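Local coordinates for enoyl-CoA hydratase (Mycobacterium thermoresistibile, PDB 3T3W), which probably hydrates the double bond of 2-enoyl-CoA thioesters in lipid metabolism and carries a bound zinc ion, at residues D50-A55 against L111-V116; A79-R84 against R104-Y109; A100-R105 against G161-G166. All coordinates share one frame; numbering follows the deposited sequence.

Contact 1 (D50-A55 against L111-V116); sequences DELDAA and LRWRNV
D53 receives three hydrogen bonds from the neighbouring helix, two from the guanidinium of R112 and one from the indole of W113. The salt bridge is a side-on grip in which two nitrogens of R112 take one carboxylate oxygen each. NH1 of R112 donates to OD2 of D53 at 2.9 Å along a fairly straight path (166°), with OD2 lying in the guanidinium plane but met from above the carboxylate plane. NE of R112 reaches OD1 of D53 at 3.2 Å, on the syn lone pair. The two flat groups are turned 56° apart, so this is a twisted version of the side-on pair. A bend at chi3 lets the arginine chain turn its NE edge toward the aspartate.

The third bond comes from the indole: NE1 of W113 donates to OD1 of D53 at 2.9 Å, using the anti lone pair. One short acid thus satisfies the indole N-H of a buried tryptophan and balances an arginine, and together the bonds to OD1 and OD2 hold the carboxylate against rotation. R112 NH2 adds a salt bridge to E108, giving the guanidinium a second acid.

Apolar contact continues along the indole. CD2 of L52 comes within 3.8 Å of CH2 of W113, at the six-membered end of the ring, where a branched aliphatic side chain suits the hydrocarbon surface.

The segments belong to helices 46-61 and 95-115 of the crotonase-like fold. Here they run nearly parallel (20°), their axes no nearer than 10.9 Å, a spacing bridged by the long side chains of R112 and W113. W113 also stacks on W56 of helix 46-61, while L52 packs against I33 and L35 of strand 30-35 and I22 of strand 22-27, joining the helix pair to the mixed sheet.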
loop_
_atom_site.group_PDB
_atom_site.type_symbol
_atom_site.label_atom_id
_atom_site.label_comp_id
_atom_site.label_asym_id
_atom_site.label_seq_id
_atom_site.Cartn_x
_atom_site.Cartn_y
_atom_site.Cartn_z
ATOM N N ASP F 50 -9.622 13.558 28.627
ATOM C CA ASP F 50 -9.898 14.934 28.164
ATOM C C ASP F 50 -8.852 15.927 28.679
ATOM O O ASP F 50 -8.373 16.795 27.939
ATOM C CB ASP F 50 -11.287 15.418 28.576
ATOM C CG ASP F 50 -12.415 14.662 27.912
ATOM O OD1 ASP F 50 -12.204 13.933 26.924
ATOM O OD2 ASP F 50 -13.553 14.792 28.448
ATOM N N GLU F 51 -8.467 15.777 29.945
ATOM C CA GLU F 51 -7.504 16.671 30.550
ATOM C C GLU F 51 -6.098 16.458 29.946
ATOM O O GLU F 51 -5.324 17.414 29.700
ATOM C CB GLU F 51 -7.529 16.457 32.074
ATOM C CG GLU F 51 -6.804 17.482 32.858
ATOM C CD GLU F 51 -6.878 17.313 34.388
ATOM O OE1 GLU F 51 -7.665 16.477 34.884
ATOM O OE2 GLU F 51 -6.100 18.036 35.065
ATOM N N LEU F 52 -5.777 15.194 29.693
ATOM C CA LEU F 52 -4.493 14.844 29.079
ATOM C C LEU F 52 -4.437 15.397 27.658
ATOM O O LEU F 52 -3.416 15.974 27.222
ATOM C CB LEU F 52 -4.339 13.311 29.048
ATOM C CG LEU F 52 -3.084 12.711 28.390
ATOM C CD1 LEU F 52 -1.801 13.359 28.981
ATOM C CD2 LEU F 52 -2.992 11.178 28.525
ATOM N N ASP F 53 -5.535 15.240 26.909
ATOM C CA ASP F 53 -5.601 15.821 25.559
ATOM C C ASP F 53 -5.395 17.343 25.561
ATOM O O ASP F 53 -4.662 17.913 24.713
ATOM C CB ASP F 53 -6.927 15.480 24.886
ATOM C CG ASP F 53 -6.952 15.898 23.435
ATOM O OD1 ASP F 53 -6.053 15.524 22.634
ATOM O OD2 ASP F 53 -7.865 16.650 23.103
ATOM N N ALA F 54 -5.995 18.013 26.539
ATOM C CA ALA F 54 -5.840 19.454 26.659
ATOM C C ALA F 54 -4.383 19.847 26.912
ATOM O O ALA F 54 -3.912 20.864 26.410
ATOM C CB ALA F 54 -6.763 20.016 27.767
ATOM N N ALA F 55 -3.680 19.049 27.727
ATOM C CA ALA F 55 -2.272 19.265 28.061
ATOM C C ALA F 55 -1.395 19.103 26.796
ATOM O O ALA F 55 -0.496 19.909 26.532
ATOM C CB ALA F 55 -1.824 18.263 29.152
ATOM N N LEU F 111 -4.073 9.262 18.049
ATOM C CA LEU F 111 -3.530 9.710 16.759
ATOM C C LEU F 111 -3.141 11.193 16.754
ATOM O O LEU F 111 -2.096 11.554 16.219
ATOM C CB LEU F 111 -4.497 9.374 15.609
ATOM C CG LEU F 111 -4.443 7.927 15.140
ATOM C CD1 LEU F 111 -5.633 7.664 14.191
ATOM C CD2 LEU F 111 -3.111 7.591 14.444
ATOM N N ARG F 112 -3.943 12.034 17.393
ATOM C CA ARG F 112 -3.637 13.425 17.483
ATOM C C ARG F 112 -2.316 13.636 18.226
ATOM O O ARG F 112 -1.460 14.406 17.762
ATOM C CB ARG F 112 -4.757 14.181 18.211
ATOM C CG ARG F 112 -4.391 15.623 18.357
ATOM C CD ARG F 112 -5.587 16.502 18.454
ATOM N NE ARG F 112 -6.495 16.224 19.545
ATOM C CZ ARG F 112 -7.756 15.813 19.396
ATOM N NH1 ARG F 112 -8.552 15.695 20.452
ATOM N NH2 ARG F 112 -8.238 15.510 18.196
ATOM N N TRP F 113 -2.103 12.918 19.325
ATOM C CA TRP F 113 -0.826 13.067 20.061
ATOM C C TRP F 113 0.367 12.596 19.228
ATOM O O TRP F 113 1.436 13.246 19.208
ATOM C CB TRP F 113 -0.886 12.295 21.355
ATOM C CG TRP F 113 -2.065 12.670 22.202
ATOM C CD1 TRP F 113 -2.780 13.869 22.224
ATOM C CD2 TRP F 113 -2.725 11.800 23.168
ATOM N NE1 TRP F 113 -3.829 13.791 23.140
ATOM C CE2 TRP F 113 -3.823 12.571 23.748
ATOM C CE3 TRP F 113 -2.511 10.493 23.585
ATOM C CZ2 TRP F 113 -4.682 12.021 24.698
ATOM C CZ3 TRP F 113 -3.372 9.952 24.540
ATOM C CH2 TRP F 113 -4.434 10.709 25.088
ATOM N N ARG F 114 0.184 11.470 18.548
ATOM C CA ARG F 114 1.168 10.927 17.640
ATOM C C ARG F 114 1.663 11.983 16.655
ATOM O O ARG F 114 2.867 12.013 16.329
ATOM C CB ARG F 114 0.601 9.693 16.918
ATOM C CG ARG F 114 1.576 8.944 16.020
ATOM C CD ARG F 114 1.420 9.337 14.559
ATOM N NE ARG F 114 2.156 8.403 13.692
ATOM C CZ ARG F 114 2.184 8.487 12.360
ATOM N NH1 ARG F 114 1.551 9.491 11.735
ATOM N NH2 ARG F 114 2.857 7.555 11.676
ATOM N N ASN F 115 0.742 12.808 16.162
ATOM C CA ASN F 115 1.020 13.774 15.102
ATOM C C ASN F 115 1.439 15.165 15.568
ATOM O O ASN F 115 1.729 16.044 14.734
ATOM C CB ASN F 115 -0.182 13.844 14.153
ATOM C CG ASN F 115 -0.322 12.577 13.334
ATOM O OD1 ASN F 115 0.677 12.106 12.757
ATOM N ND2 ASN F 115 -1.549 12.023 13.255
ATOM N N VAL F 116 1.482 15.406 16.885
ATOM C CA VAL F 116 1.919 16.716 17.343
ATOM C C VAL F 116 3.330 16.982 16.795
ATOM O O VAL F 116 4.192 16.119 16.918
ATOM C CB VAL F 116 1.864 16.832 18.895
ATOM C CG1 VAL F 116 2.668 18.041 19.413
ATOM C CG2 VAL F 116 0.419 16.863 19.371
#

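Contact 2 (A79-R84 against R104-Y109); sequences AGHDLR and RRYLEY
Y106 lays its phenol ring flat against the imidazole of H81, the one pair of side chains that joins the 79-84 loop to helix 95-115 here. Along the helix, R105 comes before it and is tied to D50 by a salt bridge. This segment includes a wider pi-type turn at 104-108, and the backbone N of Y109 bonds to the O of R104 at 3.1 Å.

Y106 follows within that turn. The two side chains approach from opposite directions, and their rings form an offset stack with centroids 3.7 Å apart and planes only 6° from parallel. CE1 of H81 sits over the centre of the phenol, whereas CE1 of Y106 lies toward the rim of the imidazole. The nearest atoms are NE2 of H81 and CE1 of Y106, 3.4 Å apart, and the phenol OH passes 3.5 Å from CG of H81. With CG anti to the carbonyl carbon in both residues (chi1 -63° in H81, -60° in Y106), each ring reaches out from its own backbone toward the other.

Farther along, L107 turns to I245, Q246 and F249 of helix 241-263, and Y109 bonds through its OH to D50.

The run A79 to L83 matches the crotonase loop in which, as in relatives, a backbone N-H probably contributes to the oxyanion hole. Two near-parallel flat rings give this loop and the helix broad van der Waals contact, so cohesion rests on dispersion and face-to-face overlap. Both rings also touch E163, so the stack borders the zinc site.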
loop_
_atom_site.group_PDB
_atom_site.type_symbol
_atom_site.label_atom_id
_atom_site.label_comp_id
_atom_site.label_asym_id
_atom_site.label_seq_id
_atom_site.Cartn_x
_atom_site.Cartn_y
_atom_site.Cartn_z
ATOM N N ALA F 79 -2.463 1.531 34.635
ATOM C CA ALA F 79 -3.193 0.264 34.663
ATOM C C ALA F 79 -4.177 0.139 33.497
ATOM O O ALA F 79 -4.778 -0.934 33.325
ATOM C CB ALA F 79 -3.932 0.111 36.006
ATOM N N GLY F 80 -4.331 1.202 32.704
ATOM C CA GLY F 80 -5.223 1.188 31.518
ATOM C C GLY F 80 -6.527 1.933 31.715
ATOM O O GLY F 80 -6.624 2.841 32.549
ATOM N N HIS F 81 -7.540 1.537 30.960
ATOM C CA HIS F 81 -8.814 2.243 30.978
ATOM C C HIS F 81 -9.610 1.876 32.211
ATOM O O HIS F 81 -9.641 0.713 32.615
ATOM C CB HIS F 81 -9.626 1.894 29.745
ATOM C CG HIS F 81 -8.967 2.311 28.446
ATOM N ND1 HIS F 81 -9.108 1.606 27.277
ATOM C CD2 HIS F 81 -8.119 3.378 28.172
ATOM C CE1 HIS F 81 -8.384 2.236 26.306
ATOM N NE2 HIS F 81 -7.765 3.303 26.855
ATOM N N ASP F 82 -10.256 2.859 32.805
ATOM C CA ASP F 82 -10.966 2.694 34.088
ATOM C C ASP F 82 -12.282 1.987 33.767
ATOM O O ASP F 82 -13.047 2.461 32.946
ATOM C CB ASP F 82 -11.149 4.101 34.709
ATOM C CG ASP F 82 -11.758 4.108 36.092
ATOM O OD1 ASP F 82 -12.343 3.105 36.539
ATOM O OD2 ASP F 82 -11.680 5.176 36.729
ATOM N N LEU F 83 -12.476 0.796 34.339
ATOM C CA LEU F 83 -13.689 -0.009 34.116
ATOM C C LEU F 83 -14.925 0.627 34.764
ATOM O O LEU F 83 -15.996 0.661 34.172
ATOM C CB LEU F 83 -13.484 -1.424 34.683
ATOM N N ARG F 84 -14.759 1.123 35.986
ATOM C CA ARG F 84 -15.826 1.829 36.704
ATOM C C ARG F 84 -15.681 3.315 36.423
ATOM O O ARG F 84 -15.272 4.084 37.297
ATOM C CB ARG F 84 -15.743 1.547 38.205
ATOM N N ARG F 104 -13.418 8.537 19.670
ATOM C CA ARG F 104 -12.977 9.857 20.075
ATOM C C ARG F 104 -11.838 9.772 21.092
ATOM O O ARG F 104 -10.704 10.218 20.843
ATOM C CB ARG F 104 -14.159 10.649 20.653
ATOM C CG ARG F 104 -13.782 12.043 21.149
ATOM C CD ARG F 104 -14.910 12.699 21.948
ATOM N NE ARG F 104 -14.409 13.868 22.692
ATOM C CZ ARG F 104 -15.084 14.516 23.638
ATOM N NH1 ARG F 104 -16.314 14.117 23.978
ATOM N NH2 ARG F 104 -14.536 15.574 24.248
ATOM N N ARG F 105 -12.097 9.191 22.246
ATOM C CA ARG F 105 -11.098 9.331 23.335
ATOM C C ARG F 105 -9.938 8.332 23.307
ATOM O O ARG F 105 -8.913 8.569 23.943
ATOM C CB ARG F 105 -11.774 9.271 24.693
ATOM C CG ARG F 105 -12.686 10.456 24.921
ATOM C CD ARG F 105 -13.119 10.460 26.383
ATOM N NE ARG F 105 -13.783 11.685 26.787
ATOM C CZ ARG F 105 -15.090 11.893 26.801
ATOM N NH1 ARG F 105 -15.935 10.954 26.373
ATOM N NH2 ARG F 105 -15.559 13.048 27.298
ATOM N N TYR F 106 -10.099 7.228 22.587
ATOM C CA TYR F 106 -9.054 6.262 22.478
ATOM C C TYR F 106 -8.340 6.523 21.129
ATOM O O TYR F 106 -7.215 7.070 21.096
ATOM C CB TYR F 106 -9.611 4.852 22.661
ATOM C CG TYR F 106 -10.286 4.616 24.025
ATOM C CD1 TYR F 106 -9.926 5.381 25.139
ATOM C CD2 TYR F 106 -11.225 3.593 24.206
ATOM C CE1 TYR F 106 -10.520 5.148 26.361
ATOM C CE2 TYR F 106 -11.809 3.349 25.435
ATOM C CZ TYR F 106 -11.454 4.144 26.505
ATOM O OH TYR F 106 -12.010 3.929 27.758
ATOM N N LEU F 107 -9.025 6.293 20.029
ATOM C CA LEU F 107 -8.361 6.340 18.714
ATOM C C LEU F 107 -7.949 7.752 18.269
ATOM O O LEU F 107 -6.766 7.995 17.944
ATOM C CB LEU F 107 -9.271 5.717 17.665
ATOM C CG LEU F 107 -8.639 5.466 16.292
ATOM C CD1 LEU F 107 -7.521 4.460 16.419
ATOM C CD2 LEU F 107 -9.683 4.961 15.314
ATOM N N GLU F 108 -8.903 8.684 18.223
ATOM C CA GLU F 108 -8.645 10.027 17.701
ATOM C C GLU F 108 -7.633 10.782 18.591
ATOM O O GLU F 108 -6.711 11.436 18.086
ATOM C CB GLU F 108 -9.952 10.831 17.575
ATOM C CG GLU F 108 -9.830 12.263 17.055
ATOM C CD GLU F 108 -11.119 13.074 17.211
ATOM O OE1 GLU F 108 -12.219 12.505 16.977
ATOM O OE2 GLU F 108 -11.022 14.279 17.603
ATOM N N TYR F 109 -7.777 10.663 19.913
ATOM C CA TYR F 109 -6.850 11.323 20.821
ATOM C C TYR F 109 -5.442 10.804 20.610
ATOM O O TYR F 109 -4.520 11.578 20.495
ATOM C CB TYR F 109 -7.262 11.080 22.263
ATOM C CG TYR F 109 -8.363 11.983 22.835
ATOM C CD1 TYR F 109 -9.128 12.837 22.040
ATOM C CD2 TYR F 109 -8.664 11.935 24.201
ATOM C CE1 TYR F 109 -10.149 13.631 22.585
ATOM C CE2 TYR F 109 -9.683 12.735 24.748
ATOM C CZ TYR F 109 -10.423 13.566 23.951
ATOM O OH TYR F 109 -11.463 14.350 24.503
#

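Contact 3 (A100-R105 against G161-G166); sequences AHESRR and GVEYHG. With ZN (zinc ion), chain T.
A turn of helix 95-115 at E102 faces an irregular loop at E163, the two CA atoms 7.7 Å apart. Both side chains point across this gap and converge on a zinc ion. E102, extended beyond CG, chelates the metal with both carboxylate oxygens, OE1 at 2.2 Å and OE2 at 2.1 Å from the zinc. E163 instead bends at chi2 (83°) and offers one oxygen: its OE2 binds at 2.1 Å, while OE1 stays 4.1 Å from the metal. The carboxylate planes stand 70° apart, so the monodentate acid meets the bidentate one crosswise.

OE2 of E163 comes within 3.0 Å of both OE1 and OE2 of E102, a spacing set by their common zinc ligation. The coordination is completed by a water, by H252 and by H256, both from helix 241-263. In the second shell, Q253 donates a hydrogen bond to OE2 of E102, and the carbonyl of G161 bonds to ND1 of H252, which probably orients that imidazole.

Glutamate suits both places because its chain is long enough to carry an anionic carboxylate from helix or loop to a shared cation. Two such groups at this separation would be expected to repel each other without the zinc; the cation offsets their charge and ties together the loop, helix 95-115 and helix 241-263.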
loop_
_atom_site.group_PDB
_atom_site.type_symbol
_atom_site.label_atom_id
_atom_site.label_comp_id
_atom_site.label_asym_id
_atom_site.label_seq_id
_atom_site.Cartn_x
_atom_site.Cartn_y
_atom_site.Cartn_z
ATOM N N ALA F 100 -18.679 5.212 19.004
ATOM C CA ALA F 100 -18.520 6.639 18.961
ATOM C C ALA F 100 -17.577 7.101 20.063
ATOM O O ALA F 100 -16.662 7.910 19.815
ATOM C CB ALA F 100 -19.880 7.333 19.111
ATOM N N HIS F 101 -17.800 6.652 21.298
ATOM C CA HIS F 101 -16.995 7.174 22.396
ATOM C C HIS F 101 -15.544 6.694 22.321
ATOM O O HIS F 101 -14.602 7.465 22.588
ATOM C CB HIS F 101 -17.671 6.829 23.706
ATOM C CG HIS F 101 -18.797 7.766 24.057
ATOM N ND1 HIS F 101 -20.084 7.538 23.693
ATOM C CD2 HIS F 101 -18.783 9.004 24.681
ATOM C CE1 HIS F 101 -20.853 8.579 24.120
ATOM N NE2 HIS F 101 -20.068 9.451 24.727
ATOM N N GLU F 102 -15.335 5.445 21.944
ATOM C CA GLU F 102 -13.967 4.928 21.845
ATOM C C GLU F 102 -13.263 5.556 20.642
ATOM O O GLU F 102 -12.039 5.795 20.684
ATOM C CB GLU F 102 -13.977 3.403 21.713
ATOM C CG GLU F 102 -14.450 2.682 22.987
ATOM C CD GLU F 102 -13.948 1.247 23.103
ATOM O OE1 GLU F 102 -13.933 0.732 24.275
ATOM O OE2 GLU F 102 -13.558 0.631 22.072
ATOM N N SER F 103 -14.002 5.847 19.576
ATOM C CA SER F 103 -13.355 6.453 18.412
ATOM C C SER F 103 -12.778 7.827 18.758
ATOM O O SER F 103 -11.752 8.229 18.195
ATOM C CB SER F 103 -14.228 6.491 17.148
ATOM O OG SER F 103 -15.245 7.430 17.270
ATOM N N ARG F 104 -13.418 8.537 19.670
ATOM C CA ARG F 104 -12.977 9.857 20.075
ATOM C C ARG F 104 -11.838 9.772 21.092
ATOM O O ARG F 104 -10.704 10.218 20.843
ATOM C CB ARG F 104 -14.159 10.649 20.653
ATOM C CG ARG F 104 -13.782 12.043 21.149
ATOM C CD ARG F 104 -14.910 12.699 21.948
ATOM N NE ARG F 104 -14.409 13.868 22.692
ATOM C CZ ARG F 104 -15.084 14.516 23.638
ATOM N NH1 ARG F 104 -16.314 14.117 23.978
ATOM N NH2 ARG F 104 -14.536 15.574 24.248
ATOM N N ARG F 105 -12.097 9.191 22.246
ATOM C CA ARG F 105 -11.098 9.331 23.335
ATOM C C ARG F 105 -9.938 8.332 23.307
ATOM O O ARG F 105 -8.913 8.569 23.943
ATOM C CB ARG F 105 -11.774 9.271 24.693
ATOM C CG ARG F 105 -12.686 10.456 24.921
ATOM C CD ARG F 105 -13.119 10.460 26.383
ATOM N NE ARG F 105 -13.783 11.685 26.787
ATOM C CZ ARG F 105 -15.090 11.893 26.801
ATOM N NH1 ARG F 105 -15.935 10.954 26.373
ATOM N NH2 ARG F 105 -15.559 13.048 27.298
ATOM N N GLY F 161 -7.082 -7.242 21.370
ATOM C CA GLY F 161 -6.098 -6.178 21.565
ATOM C C GLY F 161 -6.807 -4.841 21.731
ATOM O O GLY F 161 -7.982 -4.673 21.323
ATOM N N VAL F 162 -6.095 -3.865 22.274
ATOM C CA VAL F 162 -6.681 -2.512 22.482
ATOM C C VAL F 162 -6.951 -1.785 21.160
ATOM O O VAL F 162 -6.595 -2.259 20.042
ATOM C CB VAL F 162 -5.793 -1.654 23.406
ATOM C CG1 VAL F 162 -5.764 -2.275 24.830
ATOM C CG2 VAL F 162 -4.371 -1.524 22.829
ATOM N N GLU F 163 -7.576 -0.613 21.303
ATOM C CA GLU F 163 -8.207 0.088 20.180
ATOM C C GLU F 163 -7.240 0.647 19.154
ATOM O O GLU F 163 -7.626 0.855 17.993
ATOM C CB GLU F 163 -9.000 1.276 20.760
ATOM C CG GLU F 163 -10.247 0.891 21.555
ATOM C CD GLU F 163 -10.038 0.490 23.033
ATOM O OE1 GLU F 163 -8.879 0.377 23.496
ATOM O OE2 GLU F 163 -11.072 0.237 23.706
ATOM N N TYR F 164 -6.004 0.914 19.569
ATOM C CA TYR F 164 -4.959 1.531 18.763
ATOM C C TYR F 164 -3.888 0.455 18.636
ATOM O O TYR F 164 -3.126 0.181 19.589
ATOM C CB TYR F 164 -4.423 2.756 19.490
ATOM C CG TYR F 164 -3.324 3.587 18.838
ATOM C CD1 TYR F 164 -3.627 4.766 18.171
ATOM C CD2 TYR F 164 -1.980 3.275 18.993
ATOM C CE1 TYR F 164 -2.633 5.575 17.610
ATOM C CE2 TYR F 164 -0.975 4.102 18.484
ATOM C CZ TYR F 164 -1.312 5.268 17.792
ATOM O OH TYR F 164 -0.348 6.120 17.285
ATOM N N HIS F 165 -3.881 -0.198 17.489
ATOM C CA HIS F 165 -3.049 -1.374 17.289
ATOM C C HIS F 165 -1.622 -0.988 16.902
ATOM O O HIS F 165 -1.208 -1.104 15.757
ATOM C CB HIS F 165 -3.666 -2.348 16.265
ATOM C CG HIS F 165 -2.945 -3.671 16.202
ATOM N ND1 HIS F 165 -3.270 -4.712 17.020
ATOM C CD2 HIS F 165 -1.810 -4.062 15.503
ATOM C CE1 HIS F 165 -2.409 -5.723 16.787
ATOM N NE2 HIS F 165 -1.517 -5.324 15.872
ATOM N N GLY F 166 -0.846 -0.598 17.903
ATOM C CA GLY F 166 0.587 -0.385 17.756
ATOM C C GLY F 166 1.370 -1.700 17.787
ATOM O O GLY F 166 2.529 -1.736 17.401
HETATM ZN ZN ZN T . -12.809 -0.916 23.308
HETATM O O HOH W 1 -12.094 -1.988 24.981
#

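All three contacts draw on helix 95-115, but through different residues: E102 in contact 3, Y106 in contact 2, then R112 and W113 in contact 1. Contact 1, toward its C-terminal end, is partly buried and joins it to helix 46-61 through polar bonds beside apolar packing. Contact 2 lies at the surface and joins its two segments by ring stacking, whereas contact 3, also partly buried, is built on metal coordination. Segments 100-105 and 104-109 overlap at R104 and R105, which carry neither contact. Contact 1 is more distant, yet its D50 reaches R105 and Y109. The helix therefore meets another helix at one end and irregular loops nearer the metal.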